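Local coordinates for protein myosin-17 (Arabidopsis thaliana, PDB 7KFL) that probably recognises cargo through its C-terminal globular tail, so that this plant class XI myosin motor can carry it along actin, at residues A[262-266]-A[267-271]. Residues are numbered along the deposited sequence; the frame is centred on the assembly and turned at random.
Sequences RECCS and FSNGE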
loop_
_atom_site.group_PDB
_atom_site.type_symbol
_atom_site.label_atom_id
_atom_site.label_comp_id
_atom_site.label_asym_id
_atom_site.label_seq_id
_atom_site.Cartn_x
_atom_site.Cartn_y
_atom_site.Cartn_z
ATOM N N ARG A 262 23.176 -8.895 14.792
ATOM C CA ARG A 262 23.572 -10.149 15.485
ATOM C C ARG A 262 22.532 -10.460 16.568
ATOM O O ARG A 262 22.018 -11.596 16.579
ATOM C CB ARG A 262 24.986 -10.004 16.058
ATOM C CG ARG A 262 25.577 -11.285 16.630
ATOM C CD ARG A 262 25.404 -11.390 18.134
ATOM N NE ARG A 262 26.109 -12.534 18.701
ATOM C CZ ARG A 262 26.154 -12.834 19.996
ATOM N NH1 ARG A 262 25.530 -12.072 20.882
ATOM N NH2 ARG A 262 26.825 -13.899 20.403
ATOM N N GLU A 263 22.205 -9.462 17.399
ATOM C CA GLU A 263 21.304 -9.580 18.580
ATOM C C GLU A 263 19.889 -10.016 18.167
ATOM O O GLU A 263 19.202 -10.608 19.023
ATOM C CB GLU A 263 21.250 -8.270 19.371
ATOM C CG GLU A 263 20.627 -7.099 18.624
ATOM C CD GLU A 263 21.595 -6.252 17.817
ATOM O OE1 GLU A 263 22.673 -6.768 17.453
ATOM O OE2 GLU A 263 21.267 -5.075 17.551
ATOM N N CYS A 264 19.455 -9.719 16.935
ATOM C CA CYS A 264 18.117 -10.102 16.400
ATOM C C CYS A 264 18.137 -11.548 15.888
ATOM O O CYS A 264 17.049 -12.122 15.709
ATOM C CB CYS A 264 17.672 -9.182 15.272
ATOM S SG CYS A 264 17.488 -7.454 15.781
ATOM N N CYS A 265 19.327 -12.108 15.658
ATOM C CA CYS A 265 19.529 -13.479 15.123
ATOM C C CYS A 265 19.714 -14.453 16.295
ATOM O O CYS A 265 20.771 -15.097 16.379
ATOM C CB CYS A 265 20.709 -13.505 14.159
ATOM S SG CYS A 265 20.509 -14.718 12.827
ATOM N N SER A 266 18.710 -14.538 17.174
ATOM C CA SER A 266 18.704 -15.392 18.391
ATOM C C SER A 266 17.387 -16.169 18.474
ATOM O O SER A 266 16.449 -15.839 17.725
ATOM C CB SER A 266 18.930 -14.571 19.636
ATOM O OG SER A 266 17.884 -13.629 19.824
ATOM N N PHE A 267 17.332 -17.167 19.357
ATOM C CA PHE A 267 16.118 -17.975 19.627
ATOM C C PHE A 267 15.058 -17.080 20.276
ATOM O O PHE A 267 13.905 -17.076 19.797
ATOM C CB PHE A 267 16.433 -19.173 20.522
ATOM C CG PHE A 267 15.310 -20.173 20.594
ATOM C CD1 PHE A 267 14.221 -19.959 21.425
ATOM C CD2 PHE A 267 15.325 -21.312 19.804
ATOM C CE1 PHE A 267 13.180 -20.874 21.477
ATOM C CE2 PHE A 267 14.286 -22.225 19.860
ATOM C CZ PHE A 267 13.213 -22.003 20.693
ATOM N N SER A 268 15.450 -16.346 21.324
ATOM C CA SER A 268 14.563 -15.478 22.145
ATOM C C SER A 268 13.911 -14.409 21.261
ATOM O O SER A 268 12.717 -14.116 21.477
ATOM C CB SER A 268 15.309 -14.857 23.303
ATOM O OG SER A 268 16.127 -13.781 22.869
ATOM N N ASN A 269 14.658 -13.855 20.299
ATOM C CA ASN A 269 14.146 -12.813 19.369
ATOM C C ASN A 269 13.237 -13.465 18.318
ATOM O O ASN A 269 12.318 -12.778 17.830
ATOM C CB ASN A 269 15.267 -12.005 18.713
ATOM C CG ASN A 269 14.747 -10.708 18.129
ATOM O OD1 ASN A 269 14.266 -9.846 18.860
ATOM N ND2 ASN A 269 14.802 -10.573 16.814
ATOM N N GLY A 270 13.487 -14.733 17.978
ATOM C CA GLY A 270 12.598 -15.542 17.124
ATOM C C GLY A 270 11.220 -15.673 17.749
ATOM O O GLY A 270 10.221 -15.474 17.029
ATOM N N GLU A 271 11.173 -15.970 19.051
ATOM C CA GLU A 271 9.921 -16.126 19.841
ATOM C C GLU A 271 9.167 -14.794 19.872
ATOM O O GLU A 271 7.942 -14.803 19.640
ATOM C CB GLU A 271 10.221 -16.557 21.278
ATOM C CG GLU A 271 10.878 -17.919 21.398
ATOM C CD GLU A 271 11.293 -18.268 22.816
ATOM O OE1 GLU A 271 11.967 -17.433 23.454
ATOM O OE2 GLU A 271 10.924 -19.365 23.288
#
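Ser266 OG sits between two backbone groups: it accepts from Asn269 N at 3.3 Å and gives its own proton to Glu263 O in a weak bond of 3.4 Å. Its chi1 of 63° sets the hydroxyl between the backbone N and the carbonyl carbon, turned across the first turn of helix 267-287. Ser268 OG lies alongside at 3.5 Å from Ser266 OG, a plain contact. The Asn269 side chain reaches past Ser266 to the backbone of Cys264. CG stands anti to the backbone N (chi1 -162°), which swings the amide back over the preceding turn, where ND2 donates to Cys264 O over 2.9 Å. The donor lies in the carbonyl plane on a lone pair, although the oxygen is tilted 26° out of the Asn269 amide plane. The same ND2 rests 3.5 Å from Cys264 CB, and Asn269 CB packs against Ser266 OG. Ser266 is thus a serine N-cap, its hydroxyl capping an N-H of the first helical turn, while Asn269 ties that turn to the link between helices 236-260 and 267-287 of the DIL domain, in the globular tail. The regular helical bonds start with Gly270 N to Ser266 O, 3.2 Å. The turn is largely buried: Pro189 of helix 188-191 touches the side chains of Cys264 and Asn269, and Trp343 packs on Ser266 while its indole NE1 bonds to Arg262 O. The Phe267 ring meets that of Tyr347, and Glu271 OE1, one turn further along the helix, forms a salt bridge with Lys346.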